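Local coordinates for protein Uly1 (Catenovulum maritimum, PDB 7DRQ) that probably cleaves the algal polysaccharide ulvan as a calcium-binding lyase of polysaccharide lyase family 24, at residues 271-279 / 290-301; 349-360 / 400-409. All coordinates share one frame; numbering follows the deposited sequence.

In the fold
Two contacts follow one another along the beta-propeller: the first within one blade, the second between the next two blades. Coming from the N terminus, interaction 1 is reached first: strand 272-280 runs out, the chain makes a short loop that carries a calcium site, and strand 290-298 returns beside it, so the contact lies within a single sheet. The chain then enters the next sheet, and interaction 2 opens at 349-360. It closes about 40 residues later at 400-409, where the following sheet begins, and it therefore joins neighbouring blades. The loops neither nest nor cross, but their walls touch: Phe349 and Trp351 of interaction 2 pack on Gly276 of interaction 1.

Interaction 1: 271-279 / 290-301; sequences GKIRIGFQR and QDGMFYAYSDDP
Arg279 and Asp291 meet at a beta bulge, where the antiparallel hairpin of strands 272-279 and 290-298, part of one propeller blade, slips by one residue after Phe277-Phe294. Gly292, with positive phi, and Met293 take up the slip opposite Gln278, whose NE2 reaches the Gly292 carbonyl O at 2.9 Å. Arg279 presents its guanidinium side-on to the Asp291 carboxylate. Its NE and NH2 both bond to Asp291 OD1 on the syn lone pair, within a few degrees of the guanidinium plane; Arg279 NH2 lies 2.9 Å from that oxygen, while NE makes a weak bond to OD2. Phe294 covers one face of the same guanidinium, its CZ 3.8 Å above the plane and over the centre, with its ring steeply inclined. The pair is thus fixed in rotation close to the loop that holds a calcium site of Leu283, Asp285 and Phe287.

On the same side of the sheet, Phe277 holds CG between its backbone N and carbonyl carbon (chi1 63°), which brings the ring beneath the Phe294 CB. That CB sits over the Phe277 face, 3.5 Å from the centroid, and the two rings are near parallel but barely overlap.

The opposite side of the hairpin carries Arg274, Tyr295 and Tyr297. Arg274 sends NH1 to Tyr295 OH, 2.9 Å away, with guanidinium and phenol ring almost coplanar; its NE and NH2 hold the carbonyls of Ala269, at the end of strand 261-269, and of Asp270 just after it. Tyr297 lies alongside both Arg274 and the extended Lys272. Asp299, also bridged through OD2 to Lys308, receives Lys272 NZ on OD1 at 2.7 Å, nearly along the C-O axis.

Interaction 2: 349-360 / 400-409; sequences FDWTVTENGDLH and SQLYTAGENI. With CA (calcium ion), chain D.
Asp350, Leu402 and Ile409 carry this contact, in which two propeller blades meet without any backbone-to-backbone hydrogen bond. Asp350, with CG swung away from its own backbone N (chi1 -159°), extends its carboxylate across to the other segment. Asp350 OD2 accepts the Leu402 backbone N at 2.8 Å, a nearly straight bond (166°) arriving on the anti side and somewhat out of the carboxylate plane. A water links the same oxygen to Gln401 OE1, and OD1 is held by a salt bridge to Lys267.

Leu402 then drops its CD1 against His360 CB, 3.6 Å away. Ile409 approaches the imidazole from above: its CD1 lies over one face of His360, 3.6 Å from the centroid and offset toward the rim, while its CG2 branch fits against Thr354 CG2 at 3.5 Å. His360 is fixed from elsewhere by hydrogen bonds to His380 and Gly427. At the outer end, Asn356 OD1 binds a calcium ion at 2.5 Å, together with three waters.

Strands 350-353 and 403-405 run nearly parallel, their axes coming within 7.0 Å and 14° apart in direction. Strand 350-353 pairs with strand 359-369 and turns Trp351 toward strand 272-280 of the preceding blade, whereas strand 403-405 pairs with strand 408-415 and lays Tyr403 against strand 444-452.

Interaction 1: 271-279 / 290-301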
loop_
_atom_site.group_PDB
_atom_site.type_symbol
_atom_site.label_atom_id
_atom_site.label_comp_id
_atom_site.label_asym_id
_atom_site.label_seq_id
_atom_site.Cartn_x
_atom_site.Cartn_y
_atom_site.Cartn_z
ATOM N N GLY A 271 3.428 7.502 17.427
ATOM C CA GLY A 271 2.320 7.362 18.356
ATOM C C GLY A 271 1.000 7.961 17.923
ATOM O O GLY A 271 0.100 8.107 18.762
ATOM N N LYS A 272 0.845 8.326 16.653
ATOM C CA LYS A 272 -0.388 8.952 16.194
ATOM C C LYS A 272 -0.761 8.452 14.808
ATOM O O LYS A 272 0.093 8.106 13.997
ATOM C CB LYS A 272 -0.281 10.479 16.142
ATOM C CG LYS A 272 0.065 11.126 17.473
ATOM C CD LYS A 272 0.134 12.648 17.361
ATOM C CE LYS A 272 0.612 13.238 18.692
ATOM N NZ LYS A 272 0.736 14.713 18.617
ATOM N N ILE A 273 -2.057 8.446 14.545
ATOM C CA ILE A 273 -2.570 8.216 13.204
ATOM C C ILE A 273 -2.407 9.502 12.404
ATOM O O ILE A 273 -2.834 10.569 12.851
ATOM C CB ILE A 273 -4.040 7.780 13.271
ATOM C CG1 ILE A 273 -4.136 6.386 13.886
ATOM C CG2 ILE A 273 -4.669 7.805 11.909
ATOM C CD1 ILE A 273 -5.546 6.021 14.334
ATOM N N ARG A 274 -1.750 9.417 11.243
ATOM C CA ARG A 274 -1.503 10.598 10.413
ATOM C C ARG A 274 -1.677 10.246 8.940
ATOM O O ARG A 274 -1.836 9.082 8.567
ATOM C CB ARG A 274 -0.095 11.185 10.646
ATOM C CG ARG A 274 0.492 10.945 12.032
ATOM C CD ARG A 274 1.863 11.612 12.220
ATOM N NE ARG A 274 2.362 11.374 13.576
ATOM C CZ ARG A 274 2.693 12.333 14.443
ATOM N NH1 ARG A 274 2.616 13.617 14.094
ATOM N NH2 ARG A 274 3.112 12.002 15.662
ATOM N N ILE A 275 -1.658 11.272 8.088
ATOM C CA ILE A 275 -1.761 11.076 6.646
ATOM C C ILE A 275 -0.861 12.077 5.931
ATOM O O ILE A 275 -0.704 13.222 6.369
ATOM C CB ILE A 275 -3.228 11.210 6.173
ATOM C CG1 ILE A 275 -3.394 10.702 4.734
ATOM C CG2 ILE A 275 -3.701 12.655 6.342
ATOM C CD1 ILE A 275 -4.862 10.656 4.260
ATOM N N GLY A 276 -0.236 11.627 4.854
ATOM C CA GLY A 276 0.426 12.523 3.921
ATOM C C GLY A 276 -0.095 12.215 2.537
ATOM O O GLY A 276 -0.377 11.061 2.216
ATOM N N PHE A 277 -0.267 13.258 1.728
ATOM C CA PHE A 277 -0.864 13.002 0.424
ATOM C C PHE A 277 -0.566 14.145 -0.532
ATOM O O PHE A 277 -0.127 15.226 -0.135
ATOM C CB PHE A 277 -2.389 12.773 0.538
ATOM C CG PHE A 277 -3.162 13.960 1.039
ATOM C CD1 PHE A 277 -3.370 14.141 2.401
ATOM C CD2 PHE A 277 -3.727 14.874 0.146
ATOM C CE1 PHE A 277 -4.099 15.227 2.873
ATOM C CE2 PHE A 277 -4.469 15.970 0.614
ATOM C CZ PHE A 277 -4.658 16.138 1.977
ATOM N N GLN A 278 -0.790 13.865 -1.814
ATOM C CA GLN A 278 -0.869 14.876 -2.856
ATOM C C GLN A 278 -2.266 14.839 -3.466
ATOM O O GLN A 278 -3.026 13.891 -3.275
ATOM C CB GLN A 278 0.226 14.655 -3.923
ATOM C CG GLN A 278 1.607 14.561 -3.269
ATOM C CD GLN A 278 2.762 14.582 -4.258
ATOM O OE1 GLN A 278 3.107 13.558 -4.857
ATOM N NE2 GLN A 278 3.373 15.749 -4.427
ATOM N N ARG A 279 -2.607 15.888 -4.200
ATOM C CA ARG A 279 -3.968 16.093 -4.672
ATOM C C ARG A 279 -3.987 16.024 -6.196
ATOM O O ARG A 279 -3.051 16.482 -6.852
ATOM C CB ARG A 279 -4.503 17.451 -4.183
ATOM C CG ARG A 279 -5.703 17.977 -4.977
ATOM C CD ARG A 279 -6.181 19.343 -4.459
ATOM N NE ARG A 279 -5.177 20.384 -4.665
ATOM C CZ ARG A 279 -5.167 21.552 -4.019
ATOM N NH1 ARG A 279 -6.128 21.824 -3.149
ATOM N NH2 ARG A 279 -4.230 22.461 -4.284
ATOM N N GLN A 290 -0.909 15.072 -10.333
ATOM C CA GLN A 290 -1.078 15.608 -8.982
ATOM C C GLN A 290 -0.471 17.002 -8.840
ATOM O O GLN A 290 0.344 17.458 -9.652
ATOM C CB GLN A 290 -0.465 14.662 -7.939
ATOM C CG GLN A 290 -1.336 13.471 -7.537
ATOM C CD GLN A 290 -1.304 12.349 -8.541
ATOM O OE1 GLN A 290 -2.093 12.316 -9.489
ATOM N NE2 GLN A 290 -0.385 11.392 -8.338
ATOM N N ASP A 291 -0.881 17.674 -7.770
ATOM C CA ASP A 291 -0.322 18.955 -7.360
ATOM C C ASP A 291 -0.257 18.980 -5.840
ATOM O O ASP A 291 -0.950 18.224 -5.155
ATOM C CB ASP A 291 -1.160 20.150 -7.884
ATOM C CG ASP A 291 -2.494 20.303 -7.150
ATOM O OD1 ASP A 291 -2.525 21.020 -6.130
ATOM O OD2 ASP A 291 -3.507 19.709 -7.597
ATOM N N GLY A 292 0.587 19.862 -5.318
ATOM C CA GLY A 292 0.643 20.104 -3.897
ATOM C C GLY A 292 1.280 18.984 -3.099
ATOM O O GLY A 292 1.619 17.923 -3.643
HETATM N N MSE A 293 1.459 19.222 -1.813
HETATM C CA MSE A 293 1.923 18.206 -0.877
HETATM C C MSE A 293 1.277 18.531 0.466
HETATM O O MSE A 293 1.306 19.678 0.921
HETATM C CB MSE A 293 3.449 18.194 -0.797
HETATM C CG MSE A 293 4.010 17.103 0.071
HETATM SE SE MSE A 293 5.981 17.114 -0.088
HETATM C CE MSE A 293 6.193 16.491 -1.907
ATOM N N PHE A 294 0.691 17.528 1.108
ATOM C CA PHE A 294 -0.204 17.781 2.232
ATOM C C PHE A 294 0.061 16.785 3.354
ATOM O O PHE A 294 0.514 15.663 3.121
ATOM C CB PHE A 294 -1.666 17.700 1.777
ATOM C CG PHE A 294 -1.979 18.566 0.587
ATOM C CD1 PHE A 294 -2.381 19.881 0.752
ATOM C CD2 PHE A 294 -1.834 18.069 -0.710
ATOM C CE1 PHE A 294 -2.654 20.692 -0.358
ATOM C CE2 PHE A 294 -2.097 18.866 -1.808
ATOM C CZ PHE A 294 -2.519 20.180 -1.632
ATOM N N TYR A 295 -0.274 17.197 4.583
ATOM C CA TYR A 295 -0.016 16.367 5.754
ATOM C C TYR A 295 -0.939 16.801 6.879
ATOM O O TYR A 295 -1.171 17.999 7.071
ATOM C CB TYR A 295 1.450 16.484 6.193
ATOM C CG TYR A 295 1.768 16.038 7.613
ATOM C CD1 TYR A 295 1.918 14.690 7.920
ATOM C CD2 TYR A 295 1.997 16.970 8.618
ATOM C CE1 TYR A 295 2.254 14.278 9.203
ATOM C CE2 TYR A 295 2.307 16.577 9.911
ATOM C CZ TYR A 295 2.434 15.228 10.197
ATOM O OH TYR A 295 2.775 14.836 11.465
ATOM N N ALA A 296 -1.457 15.827 7.619
ATOM C CA ALA A 296 -2.235 16.121 8.812
ATOM C C ALA A 296 -2.063 14.968 9.786
ATOM O O ALA A 296 -1.718 13.853 9.389
ATOM C CB ALA A 296 -3.719 16.340 8.489
ATOM N N TYR A 297 -2.326 15.234 11.066
ATOM C CA TYR A 297 -2.221 14.184 12.069
ATOM C C TYR A 297 -3.357 14.342 13.066
ATOM O O TYR A 297 -3.924 15.425 13.225
ATOM C CB TYR A 297 -0.858 14.203 12.785
ATOM C CG TYR A 297 -0.630 15.443 13.625
ATOM C CD1 TYR A 297 -1.029 15.490 14.956
ATOM C CD2 TYR A 297 -0.018 16.561 13.082
ATOM C CE1 TYR A 297 -0.828 16.617 15.722
ATOM C CE2 TYR A 297 0.182 17.705 13.846
ATOM C CZ TYR A 297 -0.221 17.723 15.160
ATOM O OH TYR A 297 -0.020 18.853 15.920
ATOM N N SER A 298 -3.688 13.244 13.735
ATOM C CA SER A 298 -4.760 13.225 14.720
ATOM C C SER A 298 -4.177 13.045 16.115
ATOM O O SER A 298 -3.310 12.189 16.327
ATOM C CB SER A 298 -5.755 12.104 14.422
ATOM O OG SER A 298 -6.672 11.969 15.504
ATOM N N ASP A 299 -4.645 13.853 17.062
ATOM C CA ASP A 299 -4.279 13.690 18.460
ATOM C C ASP A 299 -5.221 12.737 19.186
ATOM O O ASP A 299 -5.044 12.496 20.379
ATOM C CB ASP A 299 -4.236 15.063 19.154
ATOM C CG ASP A 299 -2.937 15.815 18.862
ATOM O OD1 ASP A 299 -1.927 15.133 18.607
ATOM O OD2 ASP A 299 -2.910 17.070 18.876
ATOM N N ASP A 300 -6.187 12.173 18.473
ATOM C CA ASP A 300 -7.137 11.210 19.009
ATOM C C ASP A 300 -6.585 9.805 18.791
ATOM O O ASP A 300 -6.259 9.451 17.645
ATOM C CB ASP A 300 -8.475 11.399 18.288
ATOM C CG ASP A 300 -9.572 10.443 18.729
ATOM O OD1 ASP A 300 -9.359 9.511 19.533
ATOM O OD2 ASP A 300 -10.698 10.639 18.226
ATOM N N PRO A 301 -6.439 8.985 19.838
ATOM C CA PRO A 301 -5.902 7.627 19.623
ATOM C C PRO A 301 -6.746 6.797 18.671
ATOM O O PRO A 301 -6.215 5.884 18.027
ATOM C CB PRO A 301 -5.876 7.006 21.029
ATOM C CG PRO A 301 -6.443 8.003 21.961
ATOM C CD PRO A 301 -6.746 9.282 21.247
HETATM O O HOH W 1 -3.779 9.518 16.765
HETATM O O HOH W 2 1.449 11.521 -5.999
#

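Interaction 2: 349-360 / 400-409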
loop_
_atom_site.group_PDB
_atom_site.type_symbol
_atom_site.label_atom_id
_atom_site.label_comp_id
_atom_site.label_asym_id
_atom_site.label_seq_id
_atom_site.Cartn_x
_atom_site.Cartn_y
_atom_site.Cartn_z
ATOM N N PHE A 349 5.896 9.753 -3.934
ATOM C CA PHE A 349 5.589 10.509 -2.728
ATOM C C PHE A 349 5.586 9.587 -1.518
ATOM O O PHE A 349 5.034 8.483 -1.566
ATOM C CB PHE A 349 4.235 11.208 -2.831
ATOM C CG PHE A 349 3.807 11.833 -1.544
ATOM C CD1 PHE A 349 4.402 13.007 -1.106
ATOM C CD2 PHE A 349 2.857 11.219 -0.728
ATOM C CE1 PHE A 349 4.016 13.589 0.105
ATOM C CE2 PHE A 349 2.483 11.789 0.484
ATOM C CZ PHE A 349 3.056 12.974 0.898
ATOM N N ASP A 350 6.199 10.046 -0.431
ATOM C CA ASP A 350 6.139 9.302 0.821
ATOM C C ASP A 350 6.453 10.260 1.957
ATOM O O ASP A 350 6.906 11.385 1.734
ATOM C CB ASP A 350 7.101 8.107 0.816
ATOM C CG ASP A 350 6.710 7.040 1.831
ATOM O OD1 ASP A 350 5.577 7.099 2.361
ATOM O OD2 ASP A 350 7.542 6.148 2.099
ATOM N N TRP A 351 6.218 9.793 3.186
ATOM C CA TRP A 351 6.408 10.615 4.373
ATOM C C TRP A 351 6.601 9.697 5.575
ATOM O O TRP A 351 6.247 8.517 5.544
ATOM C CB TRP A 351 5.214 11.550 4.601
ATOM C CG TRP A 351 3.984 10.780 4.879
ATOM C CD1 TRP A 351 3.142 10.216 3.963
ATOM C CD2 TRP A 351 3.481 10.422 6.167
ATOM N NE1 TRP A 351 2.129 9.545 4.609
ATOM C CE2 TRP A 351 2.315 9.656 5.962
ATOM C CE3 TRP A 351 3.904 10.678 7.476
ATOM C CZ2 TRP A 351 1.559 9.146 7.023
ATOM C CZ3 TRP A 351 3.159 10.168 8.530
ATOM C CH2 TRP A 351 1.996 9.408 8.296
ATOM N N THR A 352 7.141 10.264 6.647
ATOM C CA THR A 352 7.207 9.561 7.921
ATOM C C THR A 352 7.376 10.604 9.016
ATOM O O THR A 352 7.660 11.773 8.744
ATOM C CB THR A 352 8.348 8.531 7.940
ATOM O OG1 THR A 352 8.268 7.747 9.137
ATOM C CG2 THR A 352 9.694 9.241 7.898
ATOM N N VAL A 353 7.146 10.179 10.255
ATOM C CA VAL A 353 7.473 10.966 11.435
ATOM C C VAL A 353 8.260 10.057 12.364
ATOM O O VAL A 353 7.812 8.948 12.667
ATOM C CB VAL A 353 6.217 11.521 12.152
ATOM C CG1 VAL A 353 6.631 12.362 13.373
ATOM C CG2 VAL A 353 5.359 12.340 11.191
ATOM N N THR A 354 9.435 10.510 12.797
ATOM C CA THR A 354 10.270 9.690 13.669
ATOM C C THR A 354 9.732 9.690 15.098
ATOM O O THR A 354 8.863 10.481 15.469
ATOM C CB THR A 354 11.704 10.205 13.714
ATOM O OG1 THR A 354 11.713 11.438 14.455
ATOM C CG2 THR A 354 12.264 10.440 12.299
ATOM N N GLU A 355 10.291 8.797 15.918
ATOM C CA GLU A 355 9.947 8.734 17.335
ATOM C C GLU A 355 10.313 10.003 18.098
ATOM O O GLU A 355 9.920 10.132 19.266
ATOM C CB GLU A 355 10.633 7.524 17.992
ATOM C CG GLU A 355 12.122 7.727 18.208
ATOM C CD GLU A 355 12.782 6.571 18.940
ATOM O OE1 GLU A 355 12.167 5.488 19.033
ATOM O OE2 GLU A 355 13.916 6.755 19.425
ATOM N N ASN A 356 11.051 10.930 17.488
ATOM C CA ASN A 356 11.347 12.221 18.095
ATOM C C ASN A 356 10.551 13.351 17.458
ATOM O O ASN A 356 10.841 14.529 17.703
ATOM C CB ASN A 356 12.844 12.508 18.009
ATOM C CG ASN A 356 13.644 11.489 18.766
ATOM O OD1 ASN A 356 13.190 11.009 19.784
ATOM N ND2 ASN A 356 14.820 11.113 18.245
ATOM N N GLY A 357 9.539 13.017 16.670
ATOM C CA GLY A 357 8.657 14.036 16.137
ATOM C C GLY A 357 9.170 14.720 14.898
ATOM O O GLY A 357 8.540 15.683 14.451
ATOM N N ASP A 358 10.301 14.266 14.343
ATOM C CA ASP A 358 10.802 14.817 13.086
ATOM C C ASP A 358 9.871 14.435 11.949
ATOM O O ASP A 358 9.590 13.256 11.732
ATOM C CB ASP A 358 12.212 14.303 12.768
ATOM C CG ASP A 358 13.144 14.348 13.961
ATOM O OD1 ASP A 358 13.429 15.463 14.453
ATOM O OD2 ASP A 358 13.599 13.265 14.403
ATOM N N LEU A 359 9.419 15.430 11.203
ATOM C CA LEU A 359 8.512 15.224 10.082
ATOM C C LEU A 359 9.311 15.245 8.785
ATOM O O LEU A 359 10.095 16.167 8.558
ATOM C CB LEU A 359 7.438 16.309 10.058
ATOM C CG LEU A 359 6.640 16.454 8.763
ATOM C CD1 LEU A 359 5.768 15.240 8.564
ATOM C CD2 LEU A 359 5.805 17.742 8.777
ATOM N N HIS A 360 9.085 14.247 7.930
ATOM C CA HIS A 360 9.819 14.085 6.680
ATOM C C HIS A 360 8.853 13.716 5.567
ATOM O O HIS A 360 8.032 12.811 5.744
ATOM C CB HIS A 360 10.889 12.993 6.810
ATOM C CG HIS A 360 11.991 13.351 7.749
ATOM N ND1 HIS A 360 13.148 13.971 7.332
ATOM C CD2 HIS A 360 12.103 13.206 9.089
ATOM C CE1 HIS A 360 13.924 14.200 8.374
ATOM N NE2 HIS A 360 13.320 13.731 9.451
ATOM N N SER A 400 12.165 6.624 -3.506
ATOM C CA SER A 400 10.711 6.724 -3.615
ATOM C C SER A 400 9.973 6.471 -2.309
ATOM O O SER A 400 8.764 6.720 -2.246
ATOM C CB SER A 400 10.197 5.746 -4.683
ATOM O OG SER A 400 10.419 4.408 -4.275
ATOM N N GLN A 401 10.656 5.988 -1.270
ATOM C CA GLN A 401 10.009 5.710 0.003
ATOM C C GLN A 401 10.940 6.083 1.149
ATOM O O GLN A 401 12.162 6.117 0.990
ATOM C CB GLN A 401 9.572 4.231 0.084
ATOM C CG GLN A 401 8.255 4.015 -0.670
ATOM C CD GLN A 401 7.702 2.612 -0.572
ATOM O OE1 GLN A 401 7.109 2.230 0.441
ATOM N NE2 GLN A 401 7.865 1.841 -1.641
ATOM N N LEU A 402 10.347 6.396 2.301
ATOM C CA LEU A 402 11.093 6.688 3.520
ATOM C C LEU A 402 10.600 5.789 4.643
ATOM O O LEU A 402 9.403 5.499 4.741
ATOM C CB LEU A 402 10.945 8.155 3.956
ATOM C CG LEU A 402 11.908 9.259 3.528
ATOM C CD1 LEU A 402 11.642 10.490 4.407
ATOM C CD2 LEU A 402 13.372 8.823 3.603
ATOM N N TYR A 403 11.522 5.368 5.502
ATOM C CA TYR A 403 11.221 4.523 6.644
ATOM C C TYR A 403 11.826 5.144 7.901
ATOM O O TYR A 403 12.640 6.073 7.833
ATOM C CB TYR A 403 11.763 3.104 6.412
ATOM C CG TYR A 403 11.308 2.557 5.088
ATOM C CD1 TYR A 403 10.043 1.996 4.953
ATOM C CD2 TYR A 403 12.120 2.629 3.959
ATOM C CE1 TYR A 403 9.608 1.506 3.745
ATOM C CE2 TYR A 403 11.689 2.136 2.743
ATOM C CZ TYR A 403 10.431 1.581 2.643
ATOM O OH TYR A 403 9.991 1.076 1.440
ATOM N N THR A 404 11.440 4.619 9.066
ATOM C CA THR A 404 11.992 5.163 10.297
ATOM C C THR A 404 12.098 4.084 11.361
ATOM O O THR A 404 11.300 3.142 11.409
ATOM C CB THR A 404 11.168 6.356 10.826
ATOM O OG1 THR A 404 11.918 7.042 11.839
ATOM C CG2 THR A 404 9.804 5.908 11.405
ATOM N N ALA A 405 13.122 4.225 12.198
ATOM C CA ALA A 405 13.297 3.388 13.372
ATOM C C ALA A 405 14.251 4.118 14.295
ATOM O O ALA A 405 15.210 4.739 13.830
ATOM C CB ALA A 405 13.837 1.989 13.027
ATOM N N GLY A 406 13.971 4.060 15.594
ATOM C CA GLY A 406 14.795 4.796 16.536
ATOM C C GLY A 406 14.836 6.262 16.174
ATOM O O GLY A 406 13.839 6.843 15.734
ATOM N N GLU A 407 16.009 6.873 16.317
ATOM C CA GLU A 407 16.118 8.290 16.000
ATOM C C GLU A 407 16.323 8.562 14.516
ATOM O O GLU A 407 16.516 9.728 14.144
ATOM C CB GLU A 407 17.268 8.913 16.795
ATOM C CG GLU A 407 18.640 8.420 16.392
ATOM C CD GLU A 407 19.759 9.249 17.005
ATOM O OE1 GLU A 407 19.468 10.208 17.746
ATOM O OE2 GLU A 407 20.934 8.953 16.732
ATOM N N ASN A 408 16.284 7.543 13.657
ATOM C CA ASN A 408 16.732 7.681 12.277
ATOM C C ASN A 408 15.591 7.577 11.272
ATOM O O ASN A 408 14.514 7.050 11.558
ATOM C CB ASN A 408 17.775 6.610 11.936
ATOM C CG ASN A 408 19.008 6.724 12.793
ATOM O OD1 ASN A 408 19.566 7.809 12.946
ATOM N ND2 ASN A 408 19.431 5.611 13.371
ATOM N N ILE A 409 15.865 8.081 10.068
ATOM C CA ILE A 409 15.083 7.743 8.888
ATOM C C ILE A 409 15.984 6.966 7.936
ATOM O O ILE A 409 17.214 7.038 8.006
ATOM C CB ILE A 409 14.485 8.983 8.181
ATOM C CG1 ILE A 409 15.599 9.957 7.777
ATOM C CG2 ILE A 409 13.428 9.643 9.070
ATOM C CD1 ILE A 409 15.087 11.177 6.957
HETATM CA CA CA D . 13.119 11.555 22.178
HETATM O O HOH W 3 6.212 6.342 -3.163
HETATM O O HOH W 4 6.761 3.676 2.761
HETATM O O HOH W 5 11.528 6.502 14.537
HETATM O O HOH W 6 11.718 2.856 16.826
HETATM O O HOH W 7 11.070 10.164 21.887
HETATM O O HOH W 8 15.576 11.959 15.623
HETATM O O HOH W 9 14.151 13.680 21.141
HETATM O O HOH W 10 15.518 11.116 22.046
#